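Local coordinates for protein L-talarate/galactarate dehydratase (Salmonella typhimurium, PDB 2PP0) that catalyses the magnesium-dependent dehydration of L-talarate and galactarate to 5-keto-4-deoxy-D-glucarate, and also epimerises L-talarate to galactarate, at residues G25-V31 / L100-P105; A47-T51 / V198-N202; I108-Y112 / V305-P310. All coordinates share one frame; numbering follows the deposited sequence.

Overall arrangement
The three contacts run across a fold of the enolase superfamily, an N-terminal capping domain set against a C-terminal barrel domain. Contact 1 lies within the capping part, where strand 28-40 of its antiparallel sheet meets the loop before helix 108-118. Contact 3 joins that helix to the start of helix 308-320 in the barrel. Their centres are about 16 Å apart, and Ile-111 packs on Leu-100. Contact 2 joins helix 47-50 to the loop after barrel strand 194-197, its centre about 47 Å from that of contact 1. Along the chain, contact 1 closes before contact 3 opens, and the segments of contact 2 alternate with those of both. Contacts 2 and 3 thus join the domains at separate places.

Contact 1 of 3, residues G25-V31 / L100-P105; sequences GDRIEWV and LLGEDP
The carbonyl O of Glu-103 is gripped by the backbone N of Ile-28 at 3.0 Å and, more loosely, by a CA-H...O contact from Arg-27. The same isoleucine's carbonyl, Ile-28 O, takes a nearly straight bond from Gly-102 N (3.0 Å, N-H...O angle 173°). Both bonds use Ile-28, the first residue of strand 28-40 in the antiparallel sheet of the capping domain. They hold it to a type II beta turn, Leu-100 to Glu-103. Gly-102 has the positive phi that suits glycine in such a turn.

Ile-28 points into the turn. Its CB lies 3.3 Å from Leu-100 O. The Ile-28 and Pro-105 side chains run past each other in opposite directions, CG1 of the isoleucine meeting CB of the proline. Beyond it, Val-31 and Leu-100 cross at about a right angle, with CG2 of the valine 3.8 Å from CD1 of the leucine. Leu-139 and Ile-135 of helix 127-146 cover this apolar side.

The other end is polar. The Arg-27 chain bends at chi2 (-72°), and its CD passes close to Gly-102 O. Arg-27 NH1 then turns back to Asp-26 O at 2.9 Å. That oxygen lies in the guanidinium plane, but the nitrogen stands above the carbonyl plane. NH2 bonds to Ala-22 O. The Asp-104 side chain crosses the arginine at about a right angle. Its OD2 lies well out of the guanidinium plane, so the attraction is one of charge without a direct bond. Asp-104 OD1 takes the backbone N of Asn-106, and OD2 makes a salt bridge to Lys-153 of the second subunit. A water joins the two side chains: it accepts from Arg-27 NH1 at 3.0 Å and lies 2.6 Å from Asp-104 OD2.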
ATOM      1  N   GLY B  25     -12.462  11.453 -15.070  1.00 37.45           N
ATOM      2  CA  GLY B  25     -11.037  11.334 -14.805  1.00 34.80           C
ATOM      3  C   GLY B  25     -10.093  11.896 -15.858  1.00 34.26           C
ATOM      4  O   GLY B  25     -10.435  11.988 -17.037  1.00 33.06           O
ATOM      5  N   ASP B  26      -8.893  12.268 -15.416  1.00 32.61           N
ATOM      6  CA  ASP B  26      -7.865  12.813 -16.291  1.00 32.05           C
ATOM      7  C   ASP B  26      -7.450  11.733 -17.295  1.00 32.14           C
ATOM      8  O   ASP B  26      -7.811  10.562 -17.147  1.00 31.66           O
ATOM      9  CB  ASP B  26      -6.655  13.256 -15.460  1.00 31.35           C
ATOM     10  CG  ASP B  26      -5.784  14.267 -16.184  1.00 32.71           C
ATOM     11  OD1 ASP B  26      -6.030  14.501 -17.389  1.00 34.11           O
ATOM     12  OD2 ASP B  26      -4.852  14.825 -15.553  1.00 29.71           O
ATOM     13  N   ARG B  27      -6.687  12.127 -18.309  1.00 32.14           N
ATOM     14  CA  ARG B  27      -6.244  11.201 -19.341  1.00 31.85           C
ATOM     15  C   ARG B  27      -4.833  11.516 -19.820  1.00 31.29           C
ATOM     16  O   ARG B  27      -4.466  12.679 -19.975  1.00 30.67           O
ATOM     17  CB  ARG B  27      -7.200  11.261 -20.537  1.00 33.27           C
ATOM     18  CG  ARG B  27      -8.592  10.726 -20.266  1.00 34.94           C
ATOM     19  CD  ARG B  27      -8.574   9.213 -20.126  1.00 37.09           C
ATOM     20  NE  ARG B  27      -9.921   8.652 -20.063  1.00 39.46           N
ATOM     21  CZ  ARG B  27     -10.701   8.684 -18.986  1.00 40.40           C
ATOM     22  NH1 ARG B  27     -10.271   9.251 -17.865  1.00 39.17           N
ATOM     23  NH2 ARG B  27     -11.910   8.141 -19.031  1.00 40.02           N
ATOM     24  N   ILE B  28      -4.034  10.480 -20.052  1.00 28.71           N
ATOM     25  CA  ILE B  28      -2.678  10.689 -20.540  1.00 29.93           C
ATOM     26  C   ILE B  28      -2.787  11.040 -22.027  1.00 30.56           C
ATOM     27  O   ILE B  28      -3.544  10.403 -22.760  1.00 31.46           O
ATOM     28  CB  ILE B  28      -1.808   9.408 -20.369  1.00 31.21           C
ATOM     29  CG1 ILE B  28      -1.602   9.116 -18.873  1.00 29.28           C
ATOM     30  CG2 ILE B  28      -0.457   9.596 -21.066  1.00 28.87           C
ATOM     31  CD1 ILE B  28      -0.908   7.789 -18.571  1.00 27.70           C
ATOM     32  N   GLU B  29      -2.047  12.050 -22.476  1.00 30.47           N
ATOM     33  CA  GLU B  29      -2.113  12.434 -23.884  1.00 32.65           C
ATOM     34  C   GLU B  29      -0.752  12.530 -24.556  1.00 32.42           C
ATOM     35  O   GLU B  29      -0.676  12.655 -25.775  1.00 33.29           O
ATOM     36  CB  GLU B  29      -2.839  13.780 -24.045  1.00 34.31           C
ATOM     37  CG  GLU B  29      -4.247  13.806 -23.463  1.00 35.17           C
ATOM     38  CD  GLU B  29      -5.036  15.025 -23.907  1.00 37.56           C
ATOM     39  OE1 GLU B  29      -4.431  16.115 -24.004  1.00 35.12           O
ATOM     40  OE2 GLU B  29      -6.258  14.891 -24.144  1.00 37.31           O
ATOM     41  N   TRP B  30       0.316  12.462 -23.771  1.00 32.31           N
ATOM     42  CA  TRP B  30       1.661  12.576 -24.323  1.00 32.16           C
ATOM     43  C   TRP B  30       2.702  11.900 -23.439  1.00 32.18           C
ATOM     44  O   TRP B  30       2.637  11.989 -22.212  1.00 29.81           O
ATOM     45  CB  TRP B  30       2.022  14.054 -24.466  1.00 32.87           C
ATOM     46  CG  TRP B  30       3.358  14.325 -25.078  1.00 31.08           C
ATOM     47  CD1 TRP B  30       3.664  14.334 -26.409  1.00 30.39           C
ATOM     48  CD2 TRP B  30       4.563  14.684 -24.386  1.00 30.52           C
ATOM     49  NE1 TRP B  30       4.980  14.684 -26.588  1.00 31.52           N
ATOM     50  CE2 TRP B  30       5.555  14.905 -25.364  1.00 29.16           C
ATOM     51  CE3 TRP B  30       4.897  14.845 -23.034  1.00 31.24           C
ATOM     52  CZ2 TRP B  30       6.860  15.279 -25.036  1.00 30.41           C
ATOM     53  CZ3 TRP B  30       6.199  15.217 -22.708  1.00 32.61           C
ATOM     54  CH2 TRP B  30       7.163  15.430 -23.708  1.00 30.04           C
ATOM     55  N   VAL B  31       3.664  11.237 -24.079  1.00 31.42           N
ATOM     56  CA  VAL B  31       4.740  10.548 -23.375  1.00 29.92           C
ATOM     57  C   VAL B  31       6.049  10.709 -24.134  1.00 30.69           C
ATOM     58  O   VAL B  31       6.075  10.579 -25.356  1.00 29.55           O
ATOM     59  CB  VAL B  31       4.487   9.030 -23.264  1.00 30.45           C
ATOM     60  CG1 VAL B  31       5.575   8.397 -22.403  1.00 30.32           C
ATOM     61  CG2 VAL B  31       3.118   8.755 -22.701  1.00 31.48           C
ATOM     62  N   LEU B 100      -0.067   3.822 -23.021  1.00 29.45           N
ATOM     63  CA  LEU B 100      -0.404   4.810 -22.004  1.00 29.09           C
ATOM     64  C   LEU B 100      -1.427   5.842 -22.476  1.00 30.98           C
ATOM     65  O   LEU B 100      -2.163   6.404 -21.667  1.00 30.24           O
ATOM     66  CB  LEU B 100       0.866   5.540 -21.550  1.00 27.76           C
ATOM     67  CG  LEU B 100       1.909   4.739 -20.764  1.00 29.00           C
ATOM     68  CD1 LEU B 100       3.221   5.508 -20.718  1.00 28.02           C
ATOM     69  CD2 LEU B 100       1.394   4.460 -19.354  1.00 26.48           C
ATOM     70  N   LEU B 101      -1.477   6.095 -23.779  1.00 31.91           N
ATOM     71  CA  LEU B 101      -2.406   7.096 -24.302  1.00 33.47           C
ATOM     72  C   LEU B 101      -3.866   6.748 -24.032  1.00 31.89           C
ATOM     73  O   LEU B 101      -4.310   5.630 -24.297  1.00 32.82           O
ATOM     74  CB  LEU B 101      -2.176   7.310 -25.807  1.00 32.54           C
ATOM     75  CG  LEU B 101      -0.751   7.707 -26.219  1.00 32.52           C
ATOM     76  CD1 LEU B 101      -0.710   8.013 -27.720  1.00 34.18           C
ATOM     77  CD2 LEU B 101      -0.297   8.916 -25.430  1.00 31.30           C
ATOM     78  N   GLY B 102      -4.604   7.712 -23.487  1.00 30.61           N
ATOM     79  CA  GLY B 102      -6.009   7.497 -23.187  1.00 30.86           C
ATOM     80  C   GLY B 102      -6.291   6.840 -21.845  1.00 30.58           C
ATOM     81  O   GLY B 102      -7.447   6.595 -21.497  1.00 29.92           O
ATOM     82  N   GLU B 103      -5.244   6.553 -21.080  1.00 31.45           N
ATOM     83  CA  GLU B 103      -5.418   5.917 -19.777  1.00 30.88           C
ATOM     84  C   GLU B 103      -5.544   6.941 -18.647  1.00 29.97           C
ATOM     85  O   GLU B 103      -4.931   8.010 -18.692  1.00 27.15           O
ATOM     86  CB  GLU B 103      -4.232   4.993 -19.480  1.00 33.00           C
ATOM     87  CG  GLU B 103      -4.128   3.758 -20.386  1.00 34.76           C
ATOM     88  CD  GLU B 103      -5.279   2.792 -20.189  1.00 34.29           C
ATOM     89  OE1 GLU B 103      -5.632   2.524 -19.023  1.00 37.34           O
ATOM     90  OE2 GLU B 103      -5.827   2.290 -21.192  1.00 34.94           O
ATOM     91  N   ASP B 104      -6.349   6.613 -17.640  1.00 29.53           N
ATOM     92  CA  ASP B 104      -6.509   7.494 -16.481  1.00 29.60           C
ATOM     93  C   ASP B 104      -5.217   7.288 -15.697  1.00 28.72           C
ATOM     94  O   ASP B 104      -5.002   6.226 -15.119  1.00 29.39           O
ATOM     95  CB  ASP B 104      -7.701   7.056 -15.629  1.00 29.88           C
ATOM     96  CG  ASP B 104      -7.918   7.954 -14.428  1.00 28.42           C
ATOM     97  OD1 ASP B 104      -6.926   8.491 -13.902  1.00 27.84           O
ATOM     98  OD2 ASP B 104      -9.083   8.111 -14.004  1.00 30.16           O
ATOM     99  N   PRO B 105      -4.351   8.310 -15.648  1.00 26.77           N
ATOM    100  CA  PRO B 105      -3.074   8.207 -14.934  1.00 26.10           C
ATOM    101  C   PRO B 105      -3.114   7.824 -13.456  1.00 27.20           C
ATOM    102  O   PRO B 105      -2.101   7.390 -12.903  1.00 26.51           O
ATOM    103  CB  PRO B 105      -2.444   9.578 -15.168  1.00 25.42           C
ATOM    104  CG  PRO B 105      -3.645  10.485 -15.203  1.00 25.56           C
ATOM    105  CD  PRO B 105      -4.599   9.699 -16.080  1.00 26.21           C
TER
HETATM  106  O   HOH W   1     -11.349   8.102 -15.340  1.00 43.18           O

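Contact 2 of 3, residues A47-T51 / V198-N202; sequences AKVLT and VGQPN
With chi1 at 61°, Thr-51 sets OG1 between its own backbone N and carbonyl carbon, and this leaves CG2 facing Gly-199 O and the ring of Pro-201. In Leu-50, chi2 (64°) swings CD2 out towards CB of Gln-200. The contact joins the capping domain to the barrel domain of this enolase-superfamily enzyme. Short helix 47-50 meets the loop that leads from barrel strand 194-197 to helix 203-217. In this family, capping loops close over the mouth of the barrel, and Ala-47 and Lys-48 belong to the substrate-binding site.

Ala-47 points its methyl at the loop backbone. Its CB is 3.3 Å from Val-198 O and also close to Gly-199 O. Gly-199 has a positive phi, a backbone shape that favours glycine. Its neighbour Gln-200 gives its backbone N to Asp-206 of helix 203-217.

At the outer side, Leu-50 CD2 comes within 3.6 Å of Gln-200 CB, the two side chains set at a slant to each other. The Pro-201 ring lies against the end of the short helix, with CG 3.4 Å from Leu-50 O. Thr-51 turns its hydroxyl back onto the helix it follows: OG1 donates to Ala-47 O at 3.0 Å, from a position tilted 19° off the carbonyl plane. No direct hydrogen bond links the two segments. A water bridges them: it accepts from Ala-47 N at 2.8 Å and donates to Val-198 O at 3.1 Å.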
ATOM      1  N   ALA B  47      34.407  -5.174  -5.941  1.00 38.41           N
ATOM      2  CA  ALA B  47      34.971  -6.522  -5.934  1.00 38.10           C
ATOM      3  C   ALA B  47      34.645  -7.331  -7.194  1.00 38.26           C
ATOM      4  O   ALA B  47      35.378  -8.258  -7.547  1.00 39.74           O
ATOM      5  CB  ALA B  47      34.501  -7.277  -4.696  1.00 37.09           C
ATOM      6  N   LYS B  48      33.550  -6.993  -7.866  1.00 37.84           N
ATOM      7  CA  LYS B  48      33.157  -7.709  -9.079  1.00 38.47           C
ATOM      8  C   LYS B  48      34.210  -7.553 -10.175  1.00 38.84           C
ATOM      9  O   LYS B  48      34.369  -8.430 -11.029  1.00 37.74           O
ATOM     10  CB  LYS B  48      31.802  -7.201  -9.584  1.00 38.18           C
ATOM     11  CG  LYS B  48      30.645  -7.495  -8.635  1.00 37.93           C
ATOM     12  CD  LYS B  48      29.306  -7.046  -9.211  1.00 37.84           C
ATOM     13  CE  LYS B  48      29.072  -5.544  -9.060  1.00 39.03           C
ATOM     14  NZ  LYS B  48      30.001  -4.689  -9.854  1.00 39.75           N
ATOM     15  N   VAL B  49      34.925  -6.432 -10.142  1.00 38.57           N
ATOM     16  CA  VAL B  49      35.968  -6.155 -11.119  1.00 38.53           C
ATOM     17  C   VAL B  49      37.293  -6.783 -10.683  1.00 39.66           C
ATOM     18  O   VAL B  49      37.991  -7.390 -11.494  1.00 39.91           O
ATOM     19  CB  VAL B  49      36.183  -4.634 -11.300  1.00 38.63           C
ATOM     20  CG1 VAL B  49      37.297  -4.380 -12.314  1.00 36.99           C
ATOM     21  CG2 VAL B  49      34.888  -3.973 -11.747  1.00 37.07           C
ATOM     22  N   LEU B  50      37.631  -6.643  -9.402  1.00 39.38           N
ATOM     23  CA  LEU B  50      38.878  -7.195  -8.876  1.00 39.39           C
ATOM     24  C   LEU B  50      38.943  -8.718  -8.882  1.00 39.92           C
ATOM     25  O   LEU B  50      40.024  -9.289  -8.762  1.00 41.12           O
ATOM     26  CB  LEU B  50      39.143  -6.672  -7.460  1.00 40.14           C
ATOM     27  CG  LEU B  50      39.858  -5.317  -7.379  1.00 39.28           C
ATOM     28  CD1 LEU B  50      38.989  -4.230  -7.998  1.00 37.90           C
ATOM     29  CD2 LEU B  50      40.181  -4.993  -5.927  1.00 39.05           C
ATOM     30  N   THR B  51      37.796  -9.378  -9.015  1.00 39.87           N
ATOM     31  CA  THR B  51      37.766 -10.838  -9.061  1.00 37.64           C
ATOM     32  C   THR B  51      37.687 -11.297 -10.517  1.00 38.29           C
ATOM     33  O   THR B  51      37.691 -12.496 -10.802  1.00 37.76           O
ATOM     34  CB  THR B  51      36.553 -11.418  -8.305  1.00 37.31           C
ATOM     35  OG1 THR B  51      35.340 -10.954  -8.916  1.00 36.85           O
ATOM     36  CG2 THR B  51      36.593 -11.012  -6.835  1.00 36.39           C
ATOM     37  N   VAL B 198      34.530  -4.149   0.033  1.00 35.52           N
ATOM     38  CA  VAL B 198      35.467  -5.215   0.385  1.00 34.95           C
ATOM     39  C   VAL B 198      35.197  -6.378  -0.565  1.00 36.00           C
ATOM     40  O   VAL B 198      34.470  -6.217  -1.545  1.00 38.15           O
ATOM     41  CB  VAL B 198      35.290  -5.697   1.851  1.00 34.55           C
ATOM     42  CG1 VAL B 198      35.641  -4.573   2.820  1.00 34.64           C
ATOM     43  CG2 VAL B 198      33.868  -6.178   2.083  1.00 31.88           C
ATOM     44  N   GLY B 199      35.785  -7.540  -0.295  1.00 37.09           N
ATOM     45  CA  GLY B 199      35.554  -8.691  -1.154  1.00 37.65           C
ATOM     46  C   GLY B 199      36.583  -8.958  -2.246  1.00 37.91           C
ATOM     47  O   GLY B 199      36.362  -9.812  -3.108  1.00 36.95           O
ATOM     48  N   GLN B 200      37.702  -8.241  -2.223  1.00 38.43           N
ATOM     49  CA  GLN B 200      38.745  -8.449  -3.229  1.00 39.74           C
ATOM     50  C   GLN B 200      39.467  -9.763  -2.920  1.00 40.30           C
ATOM     51  O   GLN B 200      39.385 -10.281  -1.806  1.00 40.49           O
ATOM     52  CB  GLN B 200      39.751  -7.293  -3.216  1.00 39.25           C
ATOM     53  CG  GLN B 200      40.800  -7.365  -2.110  1.00 39.99           C
ATOM     54  CD  GLN B 200      41.733  -6.158  -2.108  1.00 43.42           C
ATOM     55  OE1 GLN B 200      41.527  -5.191  -1.365  1.00 44.25           O
ATOM     56  NE2 GLN B 200      42.757  -6.202  -2.953  1.00 43.33           N
ATOM     57  N   PRO B 201      40.182 -10.320  -3.908  1.00 41.08           N
ATOM     58  CA  PRO B 201      40.905 -11.576  -3.695  1.00 41.95           C
ATOM     59  C   PRO B 201      41.763 -11.543  -2.432  1.00 42.57           C
ATOM     60  O   PRO B 201      41.788 -12.499  -1.655  1.00 41.70           O
ATOM     61  CB  PRO B 201      41.743 -11.701  -4.965  1.00 41.95           C
ATOM     62  CG  PRO B 201      40.834 -11.112  -6.003  1.00 41.66           C
ATOM     63  CD  PRO B 201      40.314  -9.866  -5.305  1.00 41.57           C
ATOM     64  N   ASN B 202      42.460 -10.431  -2.234  1.00 42.64           N
ATOM     65  CA  ASN B 202      43.332 -10.262  -1.078  1.00 43.83           C
ATOM     66  C   ASN B 202      42.515  -9.896   0.166  1.00 44.63           C
ATOM     67  O   ASN B 202      42.241  -8.719   0.408  1.00 45.73           O
ATOM     68  CB  ASN B 202      44.350  -9.154  -1.370  1.00 44.45           C
ATOM     69  CG  ASN B 202      45.483  -9.123  -0.368  1.00 44.86           C
ATOM     70  OD1 ASN B 202      45.346  -9.592   0.765  1.00 46.72           O
ATOM     71  ND2 ASN B 202      46.613  -8.551  -0.777  1.00 46.26           N
TER
HETATM   72  O   HOH W   2      32.978  -4.485  -3.599  1.00 42.02           O

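Contact 3 of 3, residues I108-Y112 / V305-P310; sequences IDKIY and VGGISP
Tyr-112 reaches across from helix 108-118 and meets Gly-306 O at the edge of its ring, near the ring plane. Its OH donates to that oxygen at 2.6 Å. The hydroxyl comes in from the side of the carbonyl, with a C=O...O angle of 111°. CG lies roughly opposite the backbone N (chi1 -152°), which carries the ring out to the Gly-306 turn. Pro-310 crosses the tyrosine at about a right angle, with CD 4.0 Å from Tyr-112 CE1.

Gly-306 closes the short helix before it with a Schellman motif, and Gly-307 is the N-cap of helix 308-320. Ser-309 points at the facing helix. Its OG is 3.5 Å from Ile-108 CG2. Ser-309 OG accepts a hydrogen bond from a water at 2.8 Å. The same water makes a weak bond to Asp-109 OD1. Asp-109 also packs on His-158 of the second subunit.

Ser-309 OG also bonds to Asp-136 OD1, its strongest partner, and to Trp-140 NE1, both on helix 127-146. That helix packs beside both segments. Helix 108-118 of the capping domain is thereby joined to helix 308-320 of the barrel.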
ATOM      1  N   ILE B 108      -2.657   3.539 -11.451  1.00 26.04           N
ATOM      2  CA  ILE B 108      -1.295   3.075 -11.635  1.00 27.00           C
ATOM      3  C   ILE B 108      -1.104   1.566 -11.779  1.00 27.95           C
ATOM      4  O   ILE B 108      -0.405   1.127 -12.700  1.00 25.56           O
ATOM      5  CB  ILE B 108      -0.397   3.620 -10.505  1.00 25.78           C
ATOM      6  CG1 ILE B 108      -0.447   5.156 -10.526  1.00 24.78           C
ATOM      7  CG2 ILE B 108       1.042   3.133 -10.689  1.00 25.02           C
ATOM      8  CD1 ILE B 108       0.457   5.843  -9.503  1.00 23.75           C
ATOM      9  N   ASP B 109      -1.703   0.778 -10.889  1.00 26.93           N
ATOM     10  CA  ASP B 109      -1.584  -0.680 -10.977  1.00 29.82           C
ATOM     11  C   ASP B 109      -2.320  -1.181 -12.201  1.00 29.46           C
ATOM     12  O   ASP B 109      -1.910  -2.154 -12.826  1.00 27.55           O
ATOM     13  CB  ASP B 109      -2.194  -1.381  -9.761  1.00 33.91           C
ATOM     14  CG  ASP B 109      -1.337  -1.270  -8.528  1.00 39.82           C
ATOM     15  OD1 ASP B 109      -0.094  -1.272  -8.659  1.00 40.35           O
ATOM     16  OD2 ASP B 109      -1.913  -1.203  -7.421  1.00 44.75           O
ATOM     17  N   LYS B 110      -3.426  -0.520 -12.529  1.00 28.31           N
ATOM     18  CA  LYS B 110      -4.222  -0.908 -13.683  1.00 28.50           C
ATOM     19  C   LYS B 110      -3.389  -0.736 -14.951  1.00 28.30           C
ATOM     20  O   LYS B 110      -3.406  -1.594 -15.838  1.00 30.16           O
ATOM     21  CB  LYS B 110      -5.492  -0.059 -13.752  1.00 28.65           C
ATOM     22  CG  LYS B 110      -6.511  -0.535 -14.771  1.00 30.22           C
ATOM     23  CD  LYS B 110      -7.719   0.395 -14.790  1.00 32.25           C
ATOM     24  CE  LYS B 110      -8.770  -0.079 -15.774  1.00 34.27           C
ATOM     25  NZ  LYS B 110     -10.012   0.739 -15.679  1.00 35.68           N
ATOM     26  N   ILE B 111      -2.647   0.366 -15.024  1.00 27.19           N
ATOM     27  CA  ILE B 111      -1.789   0.647 -16.173  1.00 27.20           C
ATOM     28  C   ILE B 111      -0.607  -0.327 -16.192  1.00 27.94           C
ATOM     29  O   ILE B 111      -0.218  -0.832 -17.246  1.00 26.47           O
ATOM     30  CB  ILE B 111      -1.249   2.095 -16.119  1.00 28.57           C
ATOM     31  CG1 ILE B 111      -2.391   3.083 -16.369  1.00 31.00           C
ATOM     32  CG2 ILE B 111      -0.166   2.296 -17.158  1.00 27.73           C
ATOM     33  CD1 ILE B 111      -2.004   4.537 -16.133  1.00 30.25           C
ATOM     34  N   TYR B 112      -0.034  -0.572 -15.020  1.00 27.95           N
ATOM     35  CA  TYR B 112       1.090  -1.494 -14.896  1.00 29.00           C
ATOM     36  C   TYR B 112       0.678  -2.837 -15.505  1.00 28.22           C
ATOM     37  O   TYR B 112       1.385  -3.395 -16.339  1.00 29.36           O
ATOM     38  CB  TYR B 112       1.443  -1.688 -13.419  1.00 26.87           C
ATOM     39  CG  TYR B 112       2.886  -2.038 -13.177  1.00 26.90           C
ATOM     40  CD1 TYR B 112       3.743  -1.131 -12.558  1.00 25.71           C
ATOM     41  CD2 TYR B 112       3.404  -3.270 -13.580  1.00 26.31           C
ATOM     42  CE1 TYR B 112       5.077  -1.439 -12.341  1.00 26.61           C
ATOM     43  CE2 TYR B 112       4.739  -3.587 -13.373  1.00 27.03           C
ATOM     44  CZ  TYR B 112       5.570  -2.672 -12.756  1.00 27.75           C
ATOM     45  OH  TYR B 112       6.897  -2.973 -12.565  1.00 27.41           O
ATOM     46  N   VAL B 305      13.457  -3.208  -9.570  1.00 26.80           N
ATOM     47  CA  VAL B 305      12.353  -4.121  -9.294  1.00 26.45           C
ATOM     48  C   VAL B 305      11.080  -3.819 -10.068  1.00 25.23           C
ATOM     49  O   VAL B 305      10.083  -4.520  -9.922  1.00 25.25           O
ATOM     50  CB  VAL B 305      12.004  -4.161  -7.782  1.00 28.02           C
ATOM     51  CG1 VAL B 305      13.248  -4.496  -6.975  1.00 28.23           C
ATOM     52  CG2 VAL B 305      11.409  -2.829  -7.339  1.00 27.98           C
ATOM     53  N   GLY B 306      11.097  -2.772 -10.885  1.00 23.64           N
ATOM     54  CA  GLY B 306       9.908  -2.456 -11.650  1.00 22.76           C
ATOM     55  C   GLY B 306       9.214  -1.150 -11.284  1.00 23.87           C
ATOM     56  O   GLY B 306       8.142  -0.872 -11.810  1.00 24.47           O
ATOM     57  N   GLY B 307       9.807  -0.365 -10.383  1.00 23.77           N
ATOM     58  CA  GLY B 307       9.222   0.918 -10.010  1.00 24.18           C
ATOM     59  C   GLY B 307       8.810   1.076  -8.554  1.00 23.81           C
ATOM     60  O   GLY B 307       9.121   0.246  -7.702  1.00 23.84           O
ATOM     61  N   ILE B 308       8.093   2.154  -8.263  1.00 25.83           N
ATOM     62  CA  ILE B 308       7.629   2.411  -6.902  1.00 24.26           C
ATOM     63  C   ILE B 308       6.551   1.410  -6.477  1.00 23.96           C
ATOM     64  O   ILE B 308       6.555   0.930  -5.346  1.00 25.25           O
ATOM     65  CB  ILE B 308       7.084   3.867  -6.776  1.00 24.70           C
ATOM     66  CG1 ILE B 308       8.253   4.858  -6.846  1.00 23.33           C
ATOM     67  CG2 ILE B 308       6.303   4.040  -5.474  1.00 25.45           C
ATOM     68  CD1 ILE B 308       7.831   6.307  -7.049  1.00 23.85           C
ATOM     69  N   SER B 309       5.640   1.077  -7.383  1.00 25.18           N
ATOM     70  CA  SER B 309       4.564   0.142  -7.054  1.00 24.75           C
ATOM     71  C   SER B 309       5.073  -1.183  -6.466  1.00 26.60           C
ATOM     72  O   SER B 309       4.631  -1.594  -5.388  1.00 26.40           O
ATOM     73  CB  SER B 309       3.700  -0.106  -8.290  1.00 26.14           C
ATOM     74  OG  SER B 309       3.168   1.128  -8.762  1.00 28.32           O
ATOM     75  N   PRO B 310       5.993  -1.877  -7.162  1.00 24.29           N
ATOM     76  CA  PRO B 310       6.479  -3.136  -6.583  1.00 26.06           C
ATOM     77  C   PRO B 310       7.390  -2.894  -5.369  1.00 26.93           C
ATOM     78  O   PRO B 310       7.463  -3.726  -4.466  1.00 26.64           O
ATOM     79  CB  PRO B 310       7.213  -3.806  -7.756  1.00 24.46           C
ATOM     80  CG  PRO B 310       7.633  -2.637  -8.622  1.00 25.35           C
ATOM     81  CD  PRO B 310       6.411  -1.751  -8.572  1.00 24.26           C
TER
HETATM   82  O   HOH W   3       0.633   1.235  -7.695  1.00 31.15           O